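450aa long hypothetical fmu protein (Pyrococcus horikoshii, PDB 2YXL) probably methylates cytosine in RNA at the 5-position, as an archaeal member of the RsmB/NOP family that uses S-adenosyl-L-methionine and is seen here with sinefungin. Local coordinates at residues K7-I15 and H100-L110; D68-G76 and Y129-Y140. All blocks are in the same frame, centred on the assembly; numbering follows the deposited sequence.

Contact 1: residues K7-I15 and H100-L110; sequences KLSIPPKGI and HDPSSQTIKNL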
# COMPACT_ATOMS: atom_id res chain seq x y z
N LYS A 7 -31.70 -2.47 8.18
CA LYS A 7 -30.86 -2.02 7.07
C LYS A 7 -29.65 -1.21 7.54
O LYS A 7 -29.27 -1.26 8.71
CB LYS A 7 -31.69 -1.21 6.07
CG LYS A 7 -32.61 -2.04 5.20
CD LYS A 7 -33.29 -1.19 4.14
CE LYS A 7 -34.20 -2.03 3.25
NZ LYS A 7 -34.86 -1.21 2.20
N LEU A 8 -29.05 -0.47 6.61
CA LEU A 8 -27.87 0.35 6.88
C LEU A 8 -28.27 1.78 7.25
O LEU A 8 -28.75 2.54 6.41
CB LEU A 8 -26.94 0.35 5.66
CG LEU A 8 -25.63 1.14 5.71
CD1 LEU A 8 -24.55 0.35 6.43
CD2 LEU A 8 -25.17 1.48 4.30
N SER A 9 -28.05 2.14 8.52
CA SER A 9 -28.31 3.50 9.00
C SER A 9 -27.01 4.25 9.31
O SER A 9 -26.28 3.88 10.23
CB SER A 9 -29.22 3.48 10.23
OG SER A 9 -28.61 2.76 11.29
N ILE A 10 -26.73 5.28 8.52
CA ILE A 10 -25.53 6.11 8.72
C ILE A 10 -25.95 7.50 9.21
O ILE A 10 -26.74 8.18 8.56
CB ILE A 10 -24.67 6.22 7.42
CG1 ILE A 10 -24.40 4.83 6.83
CG2 ILE A 10 -23.35 6.94 7.70
CD1 ILE A 10 -23.80 4.84 5.43
N PRO A 11 -25.41 7.93 10.38
CA PRO A 11 -25.65 9.26 10.93
C PRO A 11 -25.00 10.37 10.08
O PRO A 11 -24.10 10.08 9.29
CB PRO A 11 -25.01 9.19 12.32
CG PRO A 11 -23.96 8.14 12.19
CD PRO A 11 -24.53 7.13 11.25
N PRO A 12 -25.45 11.64 10.25
CA PRO A 12 -24.94 12.76 9.45
C PRO A 12 -23.41 12.91 9.47
O PRO A 12 -22.81 13.14 8.42
CB PRO A 12 -25.59 13.98 10.11
CG PRO A 12 -26.83 13.45 10.72
CD PRO A 12 -26.48 12.08 11.21
N LYS A 13 -22.80 12.76 10.65
CA LYS A 13 -21.35 12.84 10.78
C LYS A 13 -20.65 11.70 10.03
O LYS A 13 -19.52 11.85 9.57
CB LYS A 13 -20.91 12.88 12.25
CG LYS A 13 -21.11 11.58 13.04
CD LYS A 13 -20.51 11.69 14.43
CE LYS A 13 -20.73 10.42 15.23
NZ LYS A 13 -20.40 10.61 16.68
N GLY A 14 -21.34 10.56 9.92
CA GLY A 14 -20.84 9.40 9.19
C GLY A 14 -20.85 9.63 7.69
O GLY A 14 -19.92 9.22 6.99
N ILE A 15 -21.90 10.30 7.21
CA ILE A 15 -22.02 10.64 5.79
C ILE A 15 -20.93 11.62 5.37
O ILE A 15 -20.32 11.45 4.32
CB ILE A 15 -23.43 11.21 5.46
CG1 ILE A 15 -24.50 10.11 5.53
CG2 ILE A 15 -23.45 11.91 4.09
CD1 ILE A 15 -24.36 8.99 4.49
N HIS A 100 -25.09 -1.43 -0.78
CA HIS A 100 -25.24 -1.49 0.68
C HIS A 100 -26.66 -1.32 1.22
O HIS A 100 -26.84 -1.24 2.44
CB HIS A 100 -24.26 -0.52 1.35
CG HIS A 100 -22.84 -0.73 0.95
ND1 HIS A 100 -22.15 -1.89 1.23
CD2 HIS A 100 -21.98 0.06 0.26
CE1 HIS A 100 -20.92 -1.80 0.74
NE2 HIS A 100 -20.80 -0.62 0.15
N ASP A 101 -27.64 -1.27 0.33
CA ASP A 101 -29.07 -1.23 0.70
C ASP A 101 -29.36 -0.33 1.93
O ASP A 101 -29.68 -0.84 3.01
CB ASP A 101 -29.60 -2.66 0.93
CG ASP A 101 -31.12 -2.72 1.03
OD1 ASP A 101 -31.80 -1.71 0.71
OD2 ASP A 101 -31.65 -3.77 1.44
N PRO A 102 -29.25 1.00 1.75
CA PRO A 102 -29.41 1.95 2.85
C PRO A 102 -30.84 2.05 3.36
O PRO A 102 -31.79 1.82 2.61
CB PRO A 102 -29.01 3.28 2.21
CG PRO A 102 -29.32 3.12 0.77
CD PRO A 102 -28.99 1.69 0.47
N SER A 103 -30.99 2.40 4.64
CA SER A 103 -32.29 2.68 5.24
C SER A 103 -32.74 4.08 4.84
O SER A 103 -31.91 4.92 4.48
CB SER A 103 -32.22 2.57 6.76
OG SER A 103 -31.46 3.62 7.33
N SER A 104 -34.04 4.33 4.92
CA SER A 104 -34.63 5.62 4.53
C SER A 104 -33.94 6.84 5.16
O SER A 104 -33.84 7.89 4.52
CB SER A 104 -36.12 5.66 4.85
OG SER A 104 -36.86 5.00 3.84
N GLN A 105 -33.47 6.69 6.40
CA GLN A 105 -32.75 7.76 7.09
C GLN A 105 -31.40 8.06 6.42
O GLN A 105 -31.03 9.22 6.27
CB GLN A 105 -32.56 7.42 8.57
CG GLN A 105 -32.07 8.59 9.43
CD GLN A 105 -33.04 9.76 9.47
OE1 GLN A 105 -34.25 9.57 9.62
NE2 GLN A 105 -32.51 10.97 9.34
N THR A 106 -30.69 7.00 6.03
CA THR A 106 -29.41 7.13 5.34
C THR A 106 -29.56 7.85 4.00
O THR A 106 -28.77 8.73 3.67
CB THR A 106 -28.73 5.76 5.14
OG1 THR A 106 -28.54 5.14 6.41
CG2 THR A 106 -27.38 5.90 4.45
N ILE A 107 -30.59 7.48 3.24
CA ILE A 107 -30.86 8.12 1.94
C ILE A 107 -31.30 9.57 2.15
O ILE A 107 -31.01 10.44 1.32
CB ILE A 107 -31.84 7.29 1.02
CG1 ILE A 107 -33.16 8.03 0.75
CG2 ILE A 107 -32.06 5.87 1.54
CD1 ILE A 107 -33.19 8.71 -0.60
N LYS A 108 -31.96 9.83 3.27
CA LYS A 108 -32.34 11.19 3.68
C LYS A 108 -31.10 12.01 4.02
O LYS A 108 -30.99 13.18 3.63
CB LYS A 108 -33.30 11.14 4.87
CG LYS A 108 -33.77 12.51 5.37
CD LYS A 108 -34.31 12.44 6.79
CE LYS A 108 -35.73 11.92 6.85
NZ LYS A 108 -36.70 12.91 6.30
N ASN A 109 -30.16 11.41 4.75
CA ASN A 109 -28.91 12.07 5.12
C ASN A 109 -28.02 12.33 3.91
O ASN A 109 -27.32 13.34 3.85
CB ASN A 109 -28.16 11.26 6.19
CG ASN A 109 -28.84 11.32 7.57
OD1 ASN A 109 -28.50 10.54 8.46
ND2 ASN A 109 -29.78 12.24 7.74
N LEU A 110 -28.05 11.42 2.94
CA LEU A 110 -27.39 11.63 1.65
C LEU A 110 -27.98 12.82 0.91
O LEU A 110 -27.25 13.60 0.31
CB LEU A 110 -27.49 10.38 0.77
CG LEU A 110 -26.46 9.27 0.97
CD1 LEU A 110 -26.90 8.03 0.20
CD2 LEU A 110 -25.07 9.72 0.52
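Leu8 and Ser103 meet through a backbone bond that is nearly straight, Ser103 N giving its hydrogen to Leu8 O at 2.9 Å with an N-H...O angle of 175°. Two hydroxyls converge on the same carbonyl: Thr106 OG1 donates from 2.6 Å, tilted moderately from the carbonyl plane, and Ser103 OG donates from 3.1 Å, well above that plane. Three donors therefore grip one oxygen. Thr106 also closes the next link, since its OG1 accepts from Ile10 N at 2.8 Å. With chi1 at -59°, OG1 lies beside the threonine's own backbone N and faces the 8-10 backbone, while CG2, anti to that N, meets Ile10 CD1 at 3.9 Å. A valine in place of Thr106 would probably keep that methyl contact but leave Ile10 N without its acceptor and Leu8 O with one donor fewer.

On one flank, Leu8 lays its CD2 methyl against His100 CB, the two side chains running side by side; farther in, Leu8 reaches Val52 and Ile10 reaches Leu53, both on helix 47-75. Lys7, stretched out beyond CG, crosses Asp101 at a slant and ends in a long, weak salt bridge, NZ to OD1 at 3.4 Å, on the exposed side. At the other flank Ile15 crosses Leu110 at about a right angle, CD1 to CD2 at 4.1 Å, and its CG1 rests on Asn109 CB.

The extended residues before helix 12-24 thus run past the start of helix 104-121, where Ser103 is the N-cap, with a single beta bridge between Leu8 and Pro102. This is N-terminal chain docking onto the N-cap and first two turns of a helix, within an all-helical N-terminal domain that is probably NusB-like, as in bacterial Fmu/RsmB.

Contact 2: residues D68-G76 and Y129-Y140; sequences DKVIKEIVG and YFWDLLDKIFEY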
# COMPACT_ATOMS: atom_id res chain seq x y z
N ASP A 68 -17.23 4.77 -11.36
CA ASP A 68 -17.05 5.89 -12.28
C ASP A 68 -17.79 5.69 -13.60
O ASP A 68 -18.41 6.62 -14.11
CB ASP A 68 -15.55 6.16 -12.54
CG ASP A 68 -14.84 6.77 -11.32
OD1 ASP A 68 -15.51 7.11 -10.32
OD2 ASP A 68 -13.60 6.91 -11.38
N LYS A 69 -17.73 4.47 -14.15
CA LYS A 69 -18.49 4.13 -15.37
C LYS A 69 -20.00 4.32 -15.19
O LYS A 69 -20.69 4.73 -16.12
CB LYS A 69 -18.21 2.71 -15.83
CG LYS A 69 -16.87 2.52 -16.52
CD LYS A 69 -16.80 1.17 -17.23
CE LYS A 69 -15.36 0.71 -17.42
NZ LYS A 69 -14.54 1.66 -18.23
N VAL A 70 -20.50 4.01 -13.99
CA VAL A 70 -21.91 4.23 -13.66
C VAL A 70 -22.21 5.73 -13.59
O VAL A 70 -23.22 6.19 -14.14
CB VAL A 70 -22.31 3.53 -12.33
CG1 VAL A 70 -23.70 3.99 -11.87
CG2 VAL A 70 -22.27 2.01 -12.48
N ILE A 71 -21.34 6.48 -12.93
CA ILE A 71 -21.48 7.94 -12.83
C ILE A 71 -21.55 8.57 -14.22
O ILE A 71 -22.38 9.44 -14.46
CB ILE A 71 -20.38 8.59 -11.96
CG1 ILE A 71 -20.51 8.11 -10.50
CG2 ILE A 71 -20.46 10.11 -12.02
CD1 ILE A 71 -19.34 8.48 -9.60
N LYS A 72 -20.70 8.10 -15.14
CA LYS A 72 -20.69 8.59 -16.52
C LYS A 72 -22.02 8.34 -17.25
O LYS A 72 -22.48 9.19 -18.00
CB LYS A 72 -19.52 8.01 -17.31
CG LYS A 72 -19.41 8.54 -18.74
CD LYS A 72 -18.26 7.92 -19.50
CE LYS A 72 -18.25 8.40 -20.95
NZ LYS A 72 -17.00 7.99 -21.65
N GLU A 73 -22.62 7.17 -17.01
CA GLU A 73 -23.91 6.83 -17.61
C GLU A 73 -25.01 7.76 -17.12
O GLU A 73 -25.85 8.20 -17.91
CB GLU A 73 -24.29 5.37 -17.30
CG GLU A 73 -23.43 4.33 -17.99
CD GLU A 73 -23.88 2.90 -17.69
OE1 GLU A 73 -25.10 2.65 -17.59
OE2 GLU A 73 -23.00 2.02 -17.56
N ILE A 74 -25.00 8.05 -15.83
CA ILE A 74 -26.03 8.88 -15.21
C ILE A 74 -25.82 10.36 -15.53
O ILE A 74 -26.74 11.04 -15.98
CB ILE A 74 -26.08 8.67 -13.67
CG1 ILE A 74 -26.52 7.23 -13.35
CG2 ILE A 74 -27.00 9.69 -13.00
CD1 ILE A 74 -26.22 6.79 -11.93
N VAL A 75 -24.60 10.83 -15.31
CA VAL A 75 -24.26 12.25 -15.42
C VAL A 75 -24.02 12.70 -16.87
O VAL A 75 -24.40 13.80 -17.24
CB VAL A 75 -23.03 12.58 -14.53
CG1 VAL A 75 -22.37 13.89 -14.94
CG2 VAL A 75 -23.44 12.61 -13.06
N GLY A 76 -23.40 11.84 -17.67
CA GLY A 76 -23.11 12.17 -19.07
C GLY A 76 -21.64 12.33 -19.40
O GLY A 76 -21.25 12.24 -20.57
N TYR A 129 -26.48 20.62 -7.53
CA TYR A 129 -26.28 19.69 -8.63
C TYR A 129 -26.32 18.24 -8.15
O TYR A 129 -26.93 17.38 -8.79
CB TYR A 129 -24.96 20.00 -9.35
CG TYR A 129 -24.64 19.10 -10.52
CD1 TYR A 129 -25.25 19.28 -11.76
CD2 TYR A 129 -23.70 18.08 -10.39
CE1 TYR A 129 -24.94 18.44 -12.84
CE2 TYR A 129 -23.39 17.25 -11.46
CZ TYR A 129 -24.01 17.43 -12.67
OH TYR A 129 -23.69 16.60 -13.72
N PHE A 130 -25.67 17.98 -7.01
CA PHE A 130 -25.71 16.67 -6.36
C PHE A 130 -27.14 16.30 -6.00
O PHE A 130 -27.61 15.20 -6.32
CB PHE A 130 -24.84 16.67 -5.10
CG PHE A 130 -24.82 15.35 -4.37
CD1 PHE A 130 -24.09 14.28 -4.86
CD2 PHE A 130 -25.54 15.19 -3.19
CE1 PHE A 130 -24.07 13.06 -4.18
CE2 PHE A 130 -25.53 13.98 -2.51
CZ PHE A 130 -24.79 12.91 -3.00
N TRP A 131 -27.83 17.23 -5.34
CA TRP A 131 -29.22 17.08 -4.93
C TRP A 131 -30.11 16.69 -6.11
O TRP A 131 -30.97 15.82 -5.98
CB TRP A 131 -29.70 18.38 -4.29
CG TRP A 131 -30.96 18.27 -3.49
CD1 TRP A 131 -31.05 18.01 -2.15
CD2 TRP A 131 -32.29 18.45 -3.96
NE1 TRP A 131 -32.37 18.00 -1.76
CE2 TRP A 131 -33.16 18.26 -2.85
CE3 TRP A 131 -32.85 18.73 -5.22
CZ2 TRP A 131 -34.55 18.36 -2.96
CZ3 TRP A 131 -34.24 18.83 -5.32
CH2 TRP A 131 -35.07 18.64 -4.20
N ASP A 132 -29.88 17.34 -7.25
CA ASP A 132 -30.60 17.07 -8.49
C ASP A 132 -30.33 15.68 -9.09
O ASP A 132 -31.14 15.18 -9.87
CB ASP A 132 -30.29 18.14 -9.55
CG ASP A 132 -30.98 19.46 -9.27
OD1 ASP A 132 -31.97 19.49 -8.51
OD2 ASP A 132 -30.54 20.49 -9.84
N LEU A 133 -29.20 15.08 -8.73
CA LEU A 133 -28.82 13.78 -9.28
C LEU A 133 -29.24 12.57 -8.44
O LEU A 133 -29.30 11.44 -8.95
CB LEU A 133 -27.31 13.71 -9.52
CG LEU A 133 -26.72 14.55 -10.65
CD1 LEU A 133 -25.22 14.58 -10.50
CD2 LEU A 133 -27.14 14.03 -12.02
N LEU A 134 -29.52 12.80 -7.16
CA LEU A 134 -29.77 11.71 -6.22
C LEU A 134 -30.79 10.66 -6.67
O LEU A 134 -30.52 9.46 -6.59
CB LEU A 134 -30.12 12.25 -4.83
CG LEU A 134 -29.01 12.23 -3.77
CD1 LEU A 134 -29.63 11.75 -2.46
CD2 LEU A 134 -27.85 11.30 -4.14
N ASP A 135 -31.95 11.12 -7.14
CA ASP A 135 -33.01 10.22 -7.60
C ASP A 135 -32.59 9.34 -8.78
O ASP A 135 -32.91 8.15 -8.80
CB ASP A 135 -34.29 11.00 -7.94
CG ASP A 135 -35.15 11.29 -6.71
OD1 ASP A 135 -36.12 12.07 -6.84
OD2 ASP A 135 -34.87 10.73 -5.63
N LYS A 136 -31.86 9.92 -9.73
CA LYS A 136 -31.32 9.17 -10.88
C LYS A 136 -30.42 8.02 -10.42
O LYS A 136 -30.49 6.92 -10.96
CB LYS A 136 -30.55 10.10 -11.82
CG LYS A 136 -31.41 11.00 -12.71
CD LYS A 136 -31.67 10.38 -14.08
CE LYS A 136 -33.03 9.69 -14.18
NZ LYS A 136 -34.16 10.66 -14.30
N ILE A 137 -29.60 8.30 -9.41
CA ILE A 137 -28.69 7.31 -8.82
C ILE A 137 -29.46 6.17 -8.15
O ILE A 137 -29.13 5.00 -8.35
CB ILE A 137 -27.70 7.98 -7.83
CG1 ILE A 137 -26.71 8.86 -8.60
CG2 ILE A 137 -26.96 6.94 -6.99
CD1 ILE A 137 -25.94 9.86 -7.75
N PHE A 138 -30.49 6.51 -7.38
CA PHE A 138 -31.29 5.50 -6.68
C PHE A 138 -32.22 4.70 -7.60
O PHE A 138 -32.71 3.64 -7.22
CB PHE A 138 -32.05 6.11 -5.50
CG PHE A 138 -31.18 6.32 -4.29
CD1 PHE A 138 -30.64 7.57 -4.02
CD2 PHE A 138 -30.90 5.26 -3.43
CE1 PHE A 138 -29.83 7.77 -2.91
CE2 PHE A 138 -30.09 5.45 -2.31
CZ PHE A 138 -29.55 6.71 -2.05
N GLU A 139 -32.44 5.20 -8.81
CA GLU A 139 -33.28 4.53 -9.80
C GLU A 139 -32.47 3.85 -10.91
O GLU A 139 -33.05 3.24 -11.82
CB GLU A 139 -34.25 5.53 -10.43
CG GLU A 139 -35.38 5.98 -9.51
CD GLU A 139 -36.08 7.23 -10.03
OE1 GLU A 139 -35.45 8.01 -10.77
OE2 GLU A 139 -37.27 7.43 -9.68
N TYR A 140 -31.14 3.94 -10.83
CA TYR A 140 -30.26 3.40 -11.87
C TYR A 140 -30.31 1.87 -11.94
O TYR A 140 -30.11 1.19 -10.93
CB TYR A 140 -28.82 3.87 -11.67
CG TYR A 140 -27.81 3.15 -12.55
CD1 TYR A 140 -27.67 3.49 -13.89
CD2 TYR A 140 -27.02 2.13 -12.03
CE1 TYR A 140 -26.75 2.82 -14.70
CE2 TYR A 140 -26.10 1.45 -12.83
CZ TYR A 140 -25.97 1.81 -14.17
OH TYR A 140 -25.07 1.15 -14.96
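A steep helix-helix crossing in the probably NusB-like, all-helical N-terminal domain joins the C-terminal end of helix 47-75 (Val70, Ile74, Val75) to Leu133, Ile137 and Tyr140, on and just beyond the end of helix 124-138, away from the cofactor pocket. The two short helical segments come within 10.3 Å of each other, axis to axis, and their directions differ by 112°, a geometry that confines the meeting to a few side chains.

Ile74 is the central piece. Its CG1 branch turns toward the end of the partner helix, where CD1 lies 3.9 Å from Tyr140 CB and also touches Ile137 CG1, the two isoleucines crossing at about a right angle. The other branch, CG2, packs on Lys136 CB, while the rest of that lysine chain bends away. At the next residue, Val75 CG2 packs on Leu133 CD1 at 3.7 Å, and Val75 CG1 faces the hydroxyl of Tyr129.

Behind this seam helix 84-99 supplies the next layer: Val94 backs Val70, and Leu86 backs Tyr129.

Tyr140 closes the contact from beyond the helix. With CG anti to the backbone N (chi1 170°), its ring reaches along the flank of helix 47-75, under Val70 and out to Glu73 at its edge. Val70 CG1 sits over one face in a CH-pi contact, 3.8 Å from the ring centroid and displaced toward the CE2 side. At the far end of the ring the carboxylate of Glu73 stands steeply inclined to the ring plane, with OE1 close to that plane at the ring edge; Tyr140 OH donates to Glu73 OE1 at 3.0 Å, meeting it from above the carboxylate plane, 49° out of it.

Both contacts belong to the helical N-terminal domain, on the same side of the chain's centre and about 18 Å apart between their own centres, and both are partly buried. Their chemistry differs. Contact 1 is polar at heart, an extended segment held to a helix start by backbone and hydroxyl bonds, with an exposed charged pair at its margin; contact 2 is an apolar helix crossing whose one hydrogen bond across the segments runs from Tyr140 to the exposed Glu73. Consecutive helices join them: Leu110 of helix 104-121 packs on Phe130, Leu134 and Phe138 of helix 124-138, and Ile107 also reaches Phe138. Helix 47-75 serves both, backing Leu8 and Ile10 earlier along its length and supplying residues 68-76 at its end.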